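Local coordinates for Ras-related protein Rab-7L1 (Homo sapiens, PDB 6HH2) that binds and hydrolyses GTP as a Rab-family switch in vesicle trafficking, maintains endosome to trans-Golgi network integrity, and recruits the kinase LRRK2 to the Golgi and stimulates it, at residues D18-T24 with D66-R72; S25-Y30 with V159-I165; A87-V93 with A123-K129. The protein carries 4 engineered substitutions. All coordinates share one frame; numbering follows the deposited sequence.

Interaction 1: D18-T24 with D66-R72; sequences DAAVGKT and DIAGLER. Engineered in segment 66-72: Leu70 (natural residue Gln). With MG (magnesium ion), chain C; GDP (guanosine-5'-diphosphate), chain B.
Ala19, Lys23 and Glu71 bury the most surface where the phosphate-binding P-loop (Walker A) at 18-24 meets the DxxG region and the start of switch II at 66-72. The methyl of Ala19 lies over one face of the Arg72 guanidinium, near its rim, with CB 3.6 Å from Arg72 NH2, while the CA of Ala19 rests against the carboxylate carbon of Glu71. The Lys23 chain folds back on itself at its last two torsions (chi3 and chi4 both near -60°), which returns its ammonium to the beta-phosphate. There NZ donates to GDP O1B at 2.8 Å and to the carbonyl of Asp18, which it meets from above the carbonyl plane, and it forms a salt bridge with Glu71, NZ to OE1 being 2.7 Å. Glu71 receives that bond on the anti side of OE1, with NZ 29° out of the carboxylate plane. Its CG sits between the backbone N and carbonyl carbon (chi1 62°), which turns the carboxylate in toward the phosphates. Both of its oxygens also accept from magnesium-bound waters, so the glutamate belongs to the second shell of the ion. Asp66 acts similarly: its OD2 takes the Thr24 hydroxyl hydrogen on the syn lone pair, OG1 to OD2 2.6 Å, leaving the oxygen of Thr24 to bind magnesium at 2.1 Å from OG1. The other oxygen, OD1, shares with Glu71 OE1 one magnesium-bound water, which donates to both, and closes an Asx turn with Ala68 N. GDP O3B and four waters complete the six-coordinate magnesium site. Asp18 is held by Asn101 and Trp105 of helix 96-112, Ile67 pairs through its backbone with Val15 of strand 8-17, and Lys23, in the first turn of helix 23-30, packs on Met90 of strand 86-92.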
loop_
_atom_site.group_PDB
_atom_site.type_symbol
_atom_site.label_atom_id
_atom_site.label_comp_id
_atom_site.label_asym_id
_atom_site.label_seq_id
_atom_site.Cartn_x
_atom_site.Cartn_y
_atom_site.Cartn_z
ATOM N N ASP A 18 -8.856 -6.254 1.769
ATOM C CA ASP A 18 -9.577 -7.293 2.512
ATOM C C ASP A 18 -8.623 -8.372 3.043
ATOM O O ASP A 18 -7.457 -8.494 2.641
ATOM C CB ASP A 18 -10.600 -7.948 1.610
ATOM C CG ASP A 18 -11.806 -7.077 1.324
ATOM O OD1 ASP A 18 -11.891 -5.931 1.808
ATOM O OD2 ASP A 18 -12.683 -7.593 0.605
ATOM N N ALA A 19 -9.116 -9.178 3.980
ATOM C CA ALA A 19 -8.361 -10.359 4.375
ATOM C C ALA A 19 -7.998 -11.212 3.165
ATOM O O ALA A 19 -8.781 -11.355 2.216
ATOM C CB ALA A 19 -9.177 -11.194 5.386
ATOM N N ALA A 20 -6.801 -11.799 3.233
ATOM C CA ALA A 20 -6.321 -12.850 2.331
ATOM C C ALA A 20 -5.960 -12.336 0.949
ATOM O O ALA A 20 -5.889 -13.134 0.016
ATOM C CB ALA A 20 -7.261 -14.071 2.221
ATOM N N VAL A 21 -5.722 -11.039 0.808
ATOM C CA VAL A 21 -5.298 -10.518 -0.486
ATOM C C VAL A 21 -3.798 -10.473 -0.664
ATOM O O VAL A 21 -3.344 -10.223 -1.803
ATOM C CB VAL A 21 -5.904 -9.143 -0.795
ATOM C CG1 VAL A 21 -7.480 -9.252 -0.775
ATOM C CG2 VAL A 21 -5.378 -8.044 0.113
ATOM N N GLY A 22 -3.013 -10.644 0.387
ATOM C CA GLY A 22 -1.560 -10.594 0.318
ATOM C C GLY A 22 -0.868 -9.446 1.057
ATOM O O GLY A 22 0.303 -9.157 0.756
ATOM N N LYS A 23 -1.554 -8.748 1.970
ATOM C CA LYS A 23 -0.962 -7.555 2.575
ATOM C C LYS A 23 0.225 -7.913 3.461
ATOM O O LYS A 23 1.268 -7.272 3.361
ATOM C CB LYS A 23 -2.012 -6.826 3.415
ATOM C CG LYS A 23 -3.188 -6.363 2.560
ATOM C CD LYS A 23 -4.207 -5.531 3.416
ATOM C CE LYS A 23 -4.737 -6.272 4.665
ATOM N NZ LYS A 23 -5.416 -7.550 4.276
ATOM N N THR A 24 0.056 -8.838 4.427
ATOM C CA THR A 24 1.172 -9.183 5.293
ATOM C C THR A 24 2.321 -9.742 4.478
ATOM O O THR A 24 3.486 -9.440 4.769
ATOM C CB THR A 24 0.679 -10.131 6.386
ATOM O OG1 THR A 24 -0.413 -9.490 7.071
ATOM C CG2 THR A 24 1.810 -10.447 7.404
ATOM N N ASP A 66 0.342 -2.336 8.208
ATOM C CA ASP A 66 -0.620 -3.360 7.744
ATOM C C ASP A 66 -1.894 -3.262 8.601
ATOM O O ASP A 66 -1.837 -3.362 9.835
ATOM C CB ASP A 66 0.086 -4.701 7.981
ATOM C CG ASP A 66 -0.679 -5.932 7.553
ATOM O OD1 ASP A 66 -1.877 -5.920 7.266
ATOM O OD2 ASP A 66 0.024 -6.973 7.559
ATOM N N ILE A 67 -3.056 -3.073 7.947
ATOM C CA ILE A 67 -4.292 -2.912 8.721
ATOM C C ILE A 67 -4.628 -4.160 9.523
ATOM O O ILE A 67 -5.354 -4.069 10.523
ATOM C CB ILE A 67 -5.455 -2.441 7.821
ATOM C CG1 ILE A 67 -6.703 -2.121 8.650
ATOM C CG2 ILE A 67 -5.778 -3.459 6.741
ATOM C CD1 ILE A 67 -7.483 -1.033 8.029
ATOM N N ALA A 68 -4.124 -5.325 9.103
ATOM C CA ALA A 68 -4.049 -6.534 9.952
ATOM C C ALA A 68 -5.334 -6.866 10.689
ATOM O O ALA A 68 -6.352 -7.149 10.048
ATOM C CB ALA A 68 -2.821 -6.455 10.845
ATOM N N GLY A 69 -5.324 -6.827 12.037
ATOM C CA GLY A 69 -6.447 -7.341 12.827
ATOM C C GLY A 69 -7.807 -6.711 12.529
ATOM O O GLY A 69 -8.838 -7.331 12.804
ATOM N N LEU A 70 -7.859 -5.501 11.983
ATOM C CA LEU A 70 -9.178 -4.886 11.684
ATOM C C LEU A 70 -9.493 -4.864 10.182
ATOM O O LEU A 70 -10.433 -4.201 9.792
ATOM C CB LEU A 70 -9.203 -3.474 12.262
ATOM C CG LEU A 70 -9.199 -3.383 13.782
ATOM C CD1 LEU A 70 -9.109 -1.947 14.239
ATOM C CD2 LEU A 70 -10.408 -4.060 14.382
ATOM N N GLU A 71 -8.813 -5.686 9.398
ATOM C CA GLU A 71 -8.985 -5.664 7.951
ATOM C C GLU A 71 -10.388 -6.045 7.515
ATOM O O GLU A 71 -10.842 -5.586 6.460
ATOM C CB GLU A 71 -7.931 -6.556 7.276
ATOM C CG GLU A 71 -8.024 -8.032 7.684
ATOM C CD GLU A 71 -6.691 -8.749 7.629
ATOM O OE1 GLU A 71 -5.791 -8.327 6.837
ATOM O OE2 GLU A 71 -6.529 -9.782 8.301
ATOM N N ARG A 72 -11.094 -6.880 8.264
ATOM C CA ARG A 72 -12.411 -7.292 7.795
ATOM C C ARG A 72 -13.475 -6.224 8.008
ATOM O O ARG A 72 -14.594 -6.392 7.527
ATOM C CB ARG A 72 -12.851 -8.609 8.463
ATOM C CG ARG A 72 -12.026 -9.816 8.027
ATOM C CD ARG A 72 -12.664 -11.165 8.497
ATOM N NE ARG A 72 -11.889 -12.275 7.936
ATOM C CZ ARG A 72 -12.164 -12.866 6.766
ATOM N NH1 ARG A 72 -13.205 -12.474 6.053
ATOM N NH2 ARG A 72 -11.411 -13.863 6.314
HETATM MG MG MG C . -2.331 -10.296 7.157
HETATM P PB GDP B . -3.498 -10.813 4.181
HETATM O O1B GDP B . -3.977 -9.760 3.253
HETATM O O2B GDP B . -4.589 -11.553 4.880
HETATM O O3B GDP B . -2.413 -10.338 5.126
HETATM O O3A GDP B . -2.843 -11.938 3.182
HETATM P PA GDP B . -1.547 -12.834 3.406
HETATM O O1A GDP B . -0.279 -12.066 3.134
HETATM O O2A GDP B . -1.668 -13.523 4.759
HETATM O "O5'" GDP B . -1.698 -13.919 2.250
HETATM C "C5'" GDP B . -2.802 -14.811 2.208
HETATM C "C4'" GDP B . -2.424 -16.043 1.392
HETATM O "O4'" GDP B . -2.231 -15.623 0.000
HETATM C "C3'" GDP B . -1.084 -16.590 1.839
HETATM O "O3'" GDP B . -1.186 -18.017 1.694
HETATM C "C2'" GDP B . -0.100 -16.028 0.832
HETATM O "O2'" GDP B . 0.999 -16.914 0.664
HETATM C "C1'" GDP B . -0.951 -16.009 -0.407
HETATM N N9 GDP B . -0.493 -15.007 -1.375
HETATM C C8 GDP B . -0.125 -13.724 -1.094
HETATM N N7 GDP B . 0.215 -13.067 -2.250
HETATM C C5 GDP B . 0.043 -13.956 -3.257
HETATM C C6 GDP B . 0.229 -13.936 -4.705
HETATM O O6 GDP B . 0.660 -12.921 -5.285
HETATM N N1 GDP B . -0.081 -15.061 -5.361
HETATM C C2 GDP B . -0.508 -16.209 -4.811
HETATM N N2 GDP B . -0.762 -17.334 -5.587
HETATM N N3 GDP B . -0.660 -16.297 -3.467
HETATM C C4 GDP B . -0.404 -15.212 -2.705
HETATM O O HOH W 1 -12.696 -5.847 4.416
HETATM O O HOH W 2 -3.089 -8.350 7.195
HETATM O O HOH W 3 -4.323 -10.999 7.420
HETATM O O HOH W 4 -1.643 -12.200 7.133
HETATM O O HOH W 5 -2.166 -10.328 9.257
#

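Interaction 2: S25-Y30 with V159-I165; sequences SLVQRY and VKENKNI. With GDP (guanosine-5'-diphosphate), chain B.
Arg29, on the helix that follows the P-loop, reaches the loop 159-165, whose Val159 and Lys160 belong to the G5 (SAK-like) element of the Ras-like GTPase fold. Its NE donates to the carbonyl of Val159 at 2.8 Å between NE and O, a bent bond with an N-H...O angle of 133°, and NH2 adds a weak second bond to the same oxygen. That oxygen also takes a weak bond from the backbone N of Asn162, so three donors converge on it within the turn. Arg29 arrives there because its chain bends at chi3 (-98°), laying the guanidinium flat against the Asn162 side chain: the guanidinium and amide planes are 16° apart and stacked, with Asn162 CB 3.6 Å above the guanidinium centre. On the nucleotide side, Ser25 grips the alpha-phosphate twice, through its backbone N and through OG, which lies 2.6 Å from GDP O1A. The amide of Lys160 points almost straight at the guanine carbonyl, but at 3.3 Å from N to O6 the bond is weak, while Val159 N donates to Asn128 OD1 and also lies 2.9 Å from GDP O6. The aliphatic part of Lys160 lies over one face of the guanine, CB 3.5 Å from N1. Apolar contacts fill the rest: Leu26 CB meets Val159 CG2, and Tyr30, with Lys50 as its cation-pi partner, touches Ile165 obliquely, Tyr30 CD1 lying 4.3 Å from Ile165 CG2.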
loop_
_atom_site.group_PDB
_atom_site.type_symbol
_atom_site.label_atom_id
_atom_site.label_comp_id
_atom_site.label_asym_id
_atom_site.label_seq_id
_atom_site.Cartn_x
_atom_site.Cartn_y
_atom_site.Cartn_z
ATOM N N SER A 25 2.010 -10.519 3.444
ATOM C CA SER A 25 3.066 -11.055 2.592
ATOM C C SER A 25 3.817 -9.919 1.878
ATOM O O SER A 25 5.045 -9.971 1.770
ATOM C CB SER A 25 2.465 -12.011 1.556
ATOM O OG SER A 25 1.901 -13.133 2.209
ATOM N N LEU A 26 3.035 -8.962 1.407
ATOM C CA LEU A 26 3.806 -7.769 0.792
ATOM C C LEU A 26 4.803 -7.006 1.809
ATOM O O LEU A 26 5.997 -6.728 1.577
ATOM C CB LEU A 26 2.804 -6.768 0.206
ATOM C CG LEU A 26 3.476 -5.627 -0.541
ATOM C CD1 LEU A 26 2.621 -5.289 -1.828
ATOM C CD2 LEU A 26 3.625 -4.468 0.293
ATOM N N VAL A 27 4.246 -6.811 3.022
ATOM C CA VAL A 27 5.096 -6.113 3.985
ATOM C C VAL A 27 6.305 -6.970 4.356
ATOM O O VAL A 27 7.440 -6.470 4.456
ATOM C CB VAL A 27 4.267 -5.740 5.221
ATOM C CG1 VAL A 27 5.173 -5.178 6.338
ATOM C CG2 VAL A 27 3.174 -4.746 4.830
ATOM N N GLN A 28 6.091 -8.290 4.541
ATOM C CA GLN A 28 7.219 -9.159 4.870
ATOM C C GLN A 28 8.252 -9.181 3.764
ATOM O O GLN A 28 9.450 -9.250 4.045
ATOM C CB GLN A 28 6.707 -10.572 5.126
ATOM C CG GLN A 28 5.906 -10.649 6.420
ATOM C CD GLN A 28 5.220 -11.997 6.608
ATOM O OE1 GLN A 28 4.885 -12.691 5.639
ATOM N NE2 GLN A 28 5.038 -12.383 7.852
ATOM N N ARG A 29 7.832 -9.061 2.503
ATOM C CA ARG A 29 8.789 -9.097 1.413
ATOM C C ARG A 29 9.492 -7.761 1.208
ATOM O O ARG A 29 10.714 -7.713 0.926
ATOM C CB ARG A 29 8.084 -9.535 0.139
ATOM C CG ARG A 29 9.106 -10.117 -0.836
ATOM C CD ARG A 29 8.531 -10.325 -2.178
ATOM N NE ARG A 29 8.076 -11.684 -2.473
ATOM C CZ ARG A 29 8.870 -12.711 -2.774
ATOM N NH1 ARG A 29 10.192 -12.587 -2.735
ATOM N NH2 ARG A 29 8.336 -13.882 -3.081
ATOM N N TYR A 30 8.751 -6.683 1.328
ATOM C CA TYR A 30 9.254 -5.349 0.976
ATOM C C TYR A 30 9.908 -4.591 2.138
ATOM O O TYR A 30 10.784 -3.733 1.901
ATOM C CB TYR A 30 8.116 -4.509 0.380
ATOM C CG TYR A 30 8.662 -3.274 -0.256
ATOM C CD1 TYR A 30 9.361 -3.357 -1.468
ATOM C CD2 TYR A 30 8.510 -2.029 0.341
ATOM C CE1 TYR A 30 9.942 -2.206 -2.042
ATOM C CE2 TYR A 30 9.066 -0.883 -0.224
ATOM C CZ TYR A 30 9.757 -0.992 -1.422
ATOM O OH TYR A 30 10.339 0.107 -1.992
ATOM N N VAL A 159 2.902 -11.046 -5.215
ATOM C CA VAL A 159 3.845 -11.081 -4.107
ATOM C C VAL A 159 4.543 -12.430 -4.088
ATOM O O VAL A 159 5.755 -12.530 -3.829
ATOM C CB VAL A 159 3.074 -10.849 -2.774
ATOM C CG1 VAL A 159 4.040 -10.976 -1.603
ATOM C CG2 VAL A 159 2.469 -9.435 -2.779
ATOM N N LYS A 160 3.799 -13.492 -4.425
ATOM C CA LYS A 160 4.355 -14.845 -4.424
ATOM C C LYS A 160 5.554 -14.983 -5.352
ATOM O O LYS A 160 6.571 -15.574 -4.969
ATOM C CB LYS A 160 3.272 -15.853 -4.795
ATOM C CG LYS A 160 3.797 -17.272 -4.989
ATOM C CD LYS A 160 2.662 -18.268 -5.150
ATOM C CE LYS A 160 3.165 -19.594 -5.700
ATOM N NZ LYS A 160 2.029 -20.514 -6.027
ATOM N N GLU A 161 5.452 -14.467 -6.574
ATOM C CA GLU A 161 6.541 -14.568 -7.546
ATOM C C GLU A 161 7.416 -13.323 -7.564
ATOM O O GLU A 161 8.309 -13.214 -8.424
ATOM C CB GLU A 161 5.963 -14.746 -8.946
ATOM C CG GLU A 161 5.107 -15.980 -9.145
ATOM C CD GLU A 161 4.556 -16.048 -10.575
ATOM O OE1 GLU A 161 4.465 -14.983 -11.276
ATOM O OE2 GLU A 161 4.249 -17.181 -11.022
ATOM N N ASN A 162 7.158 -12.374 -6.670
ATOM C CA ASN A 162 7.890 -11.113 -6.592
ATOM C C ASN A 162 7.838 -10.358 -7.917
ATOM O O ASN A 162 8.838 -9.783 -8.360
ATOM C CB ASN A 162 9.330 -11.306 -6.094
ATOM C CG ASN A 162 9.927 -10.042 -5.474
ATOM O OD1 ASN A 162 9.230 -9.210 -4.877
ATOM N ND2 ASN A 162 11.254 -9.914 -5.592
ATOM N N LYS A 163 6.675 -10.370 -8.557
ATOM C CA LYS A 163 6.443 -9.680 -9.827
ATOM C C LYS A 163 5.874 -8.286 -9.555
ATOM O O LYS A 163 4.784 -8.147 -8.993
ATOM C CB LYS A 163 5.487 -10.436 -10.751
ATOM C CG LYS A 163 5.286 -9.753 -12.150
ATOM C CD LYS A 163 4.268 -10.514 -12.984
ATOM C CE LYS A 163 4.231 -10.014 -14.419
ATOM N NZ LYS A 163 3.291 -10.873 -15.218
ATOM N N ASN A 164 6.570 -7.266 -10.073
ATOM C CA ASN A 164 6.174 -5.858 -10.029
ATOM C C ASN A 164 6.172 -5.247 -8.630
ATOM O O ASN A 164 5.794 -4.096 -8.506
ATOM C CB ASN A 164 4.792 -5.554 -10.656
ATOM C CG ASN A 164 4.798 -5.522 -12.178
ATOM O OD1 ASN A 164 5.746 -5.057 -12.826
ATOM N ND2 ASN A 164 3.709 -6.002 -12.764
ATOM N N ILE A 165 6.586 -5.963 -7.579
ATOM C CA ILE A 165 6.464 -5.428 -6.229
ATOM C C ILE A 165 7.408 -4.259 -6.025
ATOM O O ILE A 165 7.003 -3.153 -5.646
ATOM C CB ILE A 165 6.766 -6.525 -5.197
ATOM C CG1 ILE A 165 5.793 -7.692 -5.375
ATOM C CG2 ILE A 165 6.807 -5.904 -3.796
ATOM C CD1 ILE A 165 4.367 -7.319 -5.171
HETATM P PB GDP B . -3.498 -10.813 4.181
HETATM O O1B GDP B . -3.977 -9.760 3.253
HETATM O O2B GDP B . -4.589 -11.553 4.880
HETATM O O3B GDP B . -2.413 -10.338 5.126
HETATM O O3A GDP B . -2.843 -11.938 3.182
HETATM P PA GDP B . -1.547 -12.834 3.406
HETATM O O1A GDP B . -0.279 -12.066 3.134
HETATM O O2A GDP B . -1.668 -13.523 4.759
HETATM O "O5'" GDP B . -1.698 -13.919 2.250
HETATM C "C5'" GDP B . -2.802 -14.811 2.208
HETATM C "C4'" GDP B . -2.424 -16.043 1.392
HETATM O "O4'" GDP B . -2.231 -15.623 0.000
HETATM C "C3'" GDP B . -1.084 -16.590 1.839
HETATM O "O3'" GDP B . -1.186 -18.017 1.694
HETATM C "C2'" GDP B . -0.100 -16.028 0.832
HETATM O "O2'" GDP B . 0.999 -16.914 0.664
HETATM C "C1'" GDP B . -0.951 -16.009 -0.407
HETATM N N9 GDP B . -0.493 -15.007 -1.375
HETATM C C8 GDP B . -0.125 -13.724 -1.094
HETATM N N7 GDP B . 0.215 -13.067 -2.250
HETATM C C5 GDP B . 0.043 -13.956 -3.257
HETATM C C6 GDP B . 0.229 -13.936 -4.705
HETATM O O6 GDP B . 0.660 -12.921 -5.285
HETATM N N1 GDP B . -0.081 -15.061 -5.361
HETATM C C2 GDP B . -0.508 -16.209 -4.811
HETATM N N2 GDP B . -0.762 -17.334 -5.587
HETATM N N3 GDP B . -0.660 -16.297 -3.467
HETATM C C4 GDP B . -0.404 -15.212 -2.705
#

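Interaction 3: A87-V93 with A123-K129; sequences AVIMFDV and ALLLANK. Engineered in segment 87-93: Ala87 (natural residue Cys). Engineered in segment 123-129: Ala123 (natural residue Cys). With GDP (guanosine-5'-diphosphate), chain B.
Phe91 and Ala127 meet toward the C-terminal end of this parallel strand pair: Ala127 CA sits over the ring face, 3.9 Å from its centroid, while Leu125 CD1 approaches the edge, 3.7 Å from Phe91 CD1. With chi1 at 76°, the ring is carried over toward strand 123-128. On the other side of the sheet, Val88 CG1 packs on Leu126 CD1 at 3.5 Å. Six backbone bonds, from Leu124 N to Ala87 O through Val93 N to Asn128 O, set this register. At the C-terminal ends lies the NKxD guanine-recognition motif. Lys129 extends over the guanine face opposite Lys160, its CG 3.5 Å from GDP C6, to donate to GDP O4' and to Ala20 O. Asp92, whose OD1 accepts from Thr94, makes only a long salt bridge with it, Lys129 NZ to Asp92 OD2 3.7 Å, and a water joins both. Asn128 is fixed by Thr157 and Val21. The engineered Ala87 and Ala123 pair at the far end. The strands are joined through helix 96-112 as a beta-alpha-beta crossover; helices 96-112 and 139-148 both cover the face that carries Phe91, while strand 8-17 pairs with strand 86-92.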
loop_
_atom_site.group_PDB
_atom_site.type_symbol
_atom_site.label_atom_id
_atom_site.label_comp_id
_atom_site.label_asym_id
_atom_site.label_seq_id
_atom_site.Cartn_x
_atom_site.Cartn_y
_atom_site.Cartn_z
ATOM N N ALA A 87 -1.445 5.383 0.321
ATOM C CA ALA A 87 -2.058 4.101 0.601
ATOM C C ALA A 87 -1.853 3.159 -0.565
ATOM O O ALA A 87 -1.911 3.573 -1.735
ATOM C CB ALA A 87 -3.567 4.258 0.820
ATOM N N VAL A 88 -1.557 1.904 -0.239
ATOM C CA VAL A 88 -1.522 0.794 -1.175
ATOM C C VAL A 88 -2.764 -0.005 -0.887
ATOM O O VAL A 88 -2.931 -0.502 0.246
ATOM C CB VAL A 88 -0.303 -0.069 -0.917
ATOM C CG1 VAL A 88 -0.291 -1.302 -1.820
ATOM C CG2 VAL A 88 0.997 0.728 -1.188
ATOM N N ILE A 89 -3.713 -0.053 -1.804
ATOM C CA ILE A 89 -4.983 -0.765 -1.656
ATOM C C ILE A 89 -4.910 -2.039 -2.475
ATOM O O ILE A 89 -4.766 -1.969 -3.717
ATOM C CB ILE A 89 -6.177 0.106 -2.046
ATOM C CG1 ILE A 89 -6.144 1.398 -1.198
ATOM C CG2 ILE A 89 -7.489 -0.705 -1.860
ATOM C CD1 ILE A 89 -7.370 2.306 -1.339
ATOM N N MET A 90 -4.900 -3.185 -1.818
ATOM C CA MET A 90 -4.677 -4.473 -2.461
ATOM C C MET A 90 -5.958 -5.245 -2.598
ATOM O O MET A 90 -6.801 -5.196 -1.701
ATOM C CB MET A 90 -3.677 -5.334 -1.677
ATOM C CG MET A 90 -2.331 -4.673 -1.502
ATOM S SD MET A 90 -1.108 -5.742 -0.684
ATOM C CE MET A 90 -1.420 -7.370 -1.440
ATOM N N PHE A 91 -6.108 -5.914 -3.728
ATOM C CA PHE A 91 -7.150 -6.896 -3.918
ATOM C C PHE A 91 -6.568 -8.168 -4.527
ATOM O O PHE A 91 -5.434 -8.204 -5.007
ATOM C CB PHE A 91 -8.388 -6.327 -4.644
ATOM C CG PHE A 91 -8.207 -6.130 -6.113
ATOM C CD1 PHE A 91 -7.591 -4.959 -6.611
ATOM C CD2 PHE A 91 -8.629 -7.130 -7.012
ATOM C CE1 PHE A 91 -7.407 -4.802 -7.986
ATOM C CE2 PHE A 91 -8.469 -6.966 -8.391
ATOM C CZ PHE A 91 -7.884 -5.791 -8.881
ATOM N N ASP A 92 -7.353 -9.238 -4.474
ATOM C CA ASP A 92 -7.018 -10.519 -5.093
ATOM C C ASP A 92 -7.762 -10.622 -6.425
ATOM O O ASP A 92 -9.001 -10.612 -6.448
ATOM C CB ASP A 92 -7.468 -11.594 -4.087
ATOM C CG ASP A 92 -7.324 -13.042 -4.590
ATOM O OD1 ASP A 92 -7.024 -13.292 -5.773
ATOM O OD2 ASP A 92 -7.601 -13.942 -3.749
ATOM N N VAL A 93 -7.000 -10.677 -7.545
ATOM C CA VAL A 93 -7.643 -10.752 -8.868
ATOM C C VAL A 93 -8.636 -11.893 -9.051
ATOM O O VAL A 93 -9.507 -11.833 -9.924
ATOM C CB VAL A 93 -6.627 -10.786 -10.034
ATOM C CG1 VAL A 93 -5.894 -9.487 -10.146
ATOM C CG2 VAL A 93 -5.675 -12.003 -9.919
ATOM N N ALA A 123 -2.980 6.961 -3.908
ATOM C CA ALA A 123 -3.535 5.640 -3.669
ATOM C C ALA A 123 -3.204 4.752 -4.858
ATOM O O ALA A 123 -3.563 5.084 -6.009
ATOM C CB ALA A 123 -5.044 5.708 -3.477
ATOM N N LEU A 124 -2.428 3.688 -4.599
ATOM C CA LEU A 124 -1.957 2.748 -5.614
ATOM C C LEU A 124 -2.753 1.462 -5.454
ATOM O O LEU A 124 -2.770 0.873 -4.364
ATOM C CB LEU A 124 -0.470 2.486 -5.394
ATOM C CG LEU A 124 0.078 1.375 -6.255
ATOM C CD1 LEU A 124 -0.076 1.685 -7.800
ATOM C CD2 LEU A 124 1.551 1.176 -5.893
ATOM N N LEU A 125 -3.504 1.084 -6.473
ATOM C CA LEU A 125 -4.308 -0.130 -6.464
ATOM C C LEU A 125 -3.472 -1.303 -6.993
ATOM O O LEU A 125 -2.971 -1.226 -8.118
ATOM C CB LEU A 125 -5.547 0.112 -7.309
ATOM C CG LEU A 125 -6.521 -1.078 -7.438
ATOM C CD1 LEU A 125 -7.229 -1.354 -6.095
ATOM C CD2 LEU A 125 -7.604 -0.780 -8.535
ATOM N N LEU A 126 -3.284 -2.347 -6.173
ATOM C CA LEU A 126 -2.519 -3.520 -6.577
ATOM C C LEU A 126 -3.462 -4.699 -6.817
ATOM O O LEU A 126 -4.135 -5.171 -5.880
ATOM C CB LEU A 126 -1.468 -3.909 -5.546
ATOM C CG LEU A 126 -0.390 -2.859 -5.244
ATOM C CD1 LEU A 126 0.673 -3.513 -4.406
ATOM C CD2 LEU A 126 0.272 -2.341 -6.519
ATOM N N ALA A 127 -3.491 -5.163 -8.058
ATOM C CA ALA A 127 -4.244 -6.353 -8.465
ATOM C C ALA A 127 -3.311 -7.524 -8.208
ATOM O O ALA A 127 -2.550 -7.956 -9.098
ATOM C CB ALA A 127 -4.605 -6.217 -9.951
ATOM N N ASN A 128 -3.380 -8.031 -6.984
ATOM C CA ASN A 128 -2.410 -9.034 -6.538
ATOM C C ASN A 128 -2.881 -10.447 -6.879
ATOM O O ASN A 128 -4.043 -10.676 -7.221
ATOM C CB ASN A 128 -2.103 -8.882 -5.025
ATOM C CG ASN A 128 -0.882 -9.694 -4.610
ATOM O OD1 ASN A 128 0.126 -9.689 -5.301
ATOM N ND2 ASN A 128 -0.987 -10.417 -3.480
ATOM N N LYS A 129 -1.954 -11.406 -6.734
ATOM C CA LYS A 129 -2.144 -12.816 -7.119
ATOM C C LYS A 129 -2.325 -12.972 -8.628
ATOM O O LYS A 129 -3.048 -13.864 -9.086
ATOM C CB LYS A 129 -3.269 -13.525 -6.339
ATOM C CG LYS A 129 -3.251 -13.283 -4.808
ATOM C CD LYS A 129 -3.962 -14.412 -4.104
ATOM C CE LYS A 129 -4.050 -14.033 -2.633
ATOM N NZ LYS A 129 -4.715 -15.198 -1.872
HETATM P PB GDP B . -3.498 -10.813 4.181
HETATM O O1B GDP B . -3.977 -9.760 3.253
HETATM O O2B GDP B . -4.589 -11.553 4.880
HETATM O O3B GDP B . -2.413 -10.338 5.126
HETATM O O3A GDP B . -2.843 -11.938 3.182
HETATM P PA GDP B . -1.547 -12.834 3.406
HETATM O O1A GDP B . -0.279 -12.066 3.134
HETATM O O2A GDP B . -1.668 -13.523 4.759
HETATM O "O5'" GDP B . -1.698 -13.919 2.250
HETATM C "C5'" GDP B . -2.802 -14.811 2.208
HETATM C "C4'" GDP B . -2.424 -16.043 1.392
HETATM O "O4'" GDP B . -2.231 -15.623 0.000
HETATM C "C3'" GDP B . -1.084 -16.590 1.839
HETATM O "O3'" GDP B . -1.186 -18.017 1.694
HETATM C "C2'" GDP B . -0.100 -16.028 0.832
HETATM O "O2'" GDP B . 0.999 -16.914 0.664
HETATM C "C1'" GDP B . -0.951 -16.009 -0.407
HETATM N N9 GDP B . -0.493 -15.007 -1.375
HETATM C C8 GDP B . -0.125 -13.724 -1.094
HETATM N N7 GDP B . 0.215 -13.067 -2.250
HETATM C C5 GDP B . 0.043 -13.956 -3.257
HETATM C C6 GDP B . 0.229 -13.936 -4.705
HETATM O O6 GDP B . 0.660 -12.921 -5.285
HETATM N N1 GDP B . -0.081 -15.061 -5.361
HETATM C C2 GDP B . -0.508 -16.209 -4.811
HETATM N N2 GDP B . -0.762 -17.334 -5.587
HETATM N N3 GDP B . -0.660 -16.297 -3.467
HETATM C C4 GDP B . -0.404 -15.212 -2.705
HETATM O O HOH W 6 -6.926 -16.438 -3.275
#

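In the fold
All three contacts converge on GDP from different parts of the fold. Interaction 3 is core: a buried strand pair, built on backbone bonds and apolar packing, that turns polar only at its nucleotide end. Interactions 1 and 2 are partly buried and share helix 23-30, its first turn serving phosphate and magnesium and its later turns packing against the loop 159-165. Interaction 1 is dominated by charge and metal coordination, whereas interaction 2 combines an arginine on one backbone carbonyl, a serine on the alpha-phosphate and a small apolar patch. Asn128 connects interaction 3 to both of the others.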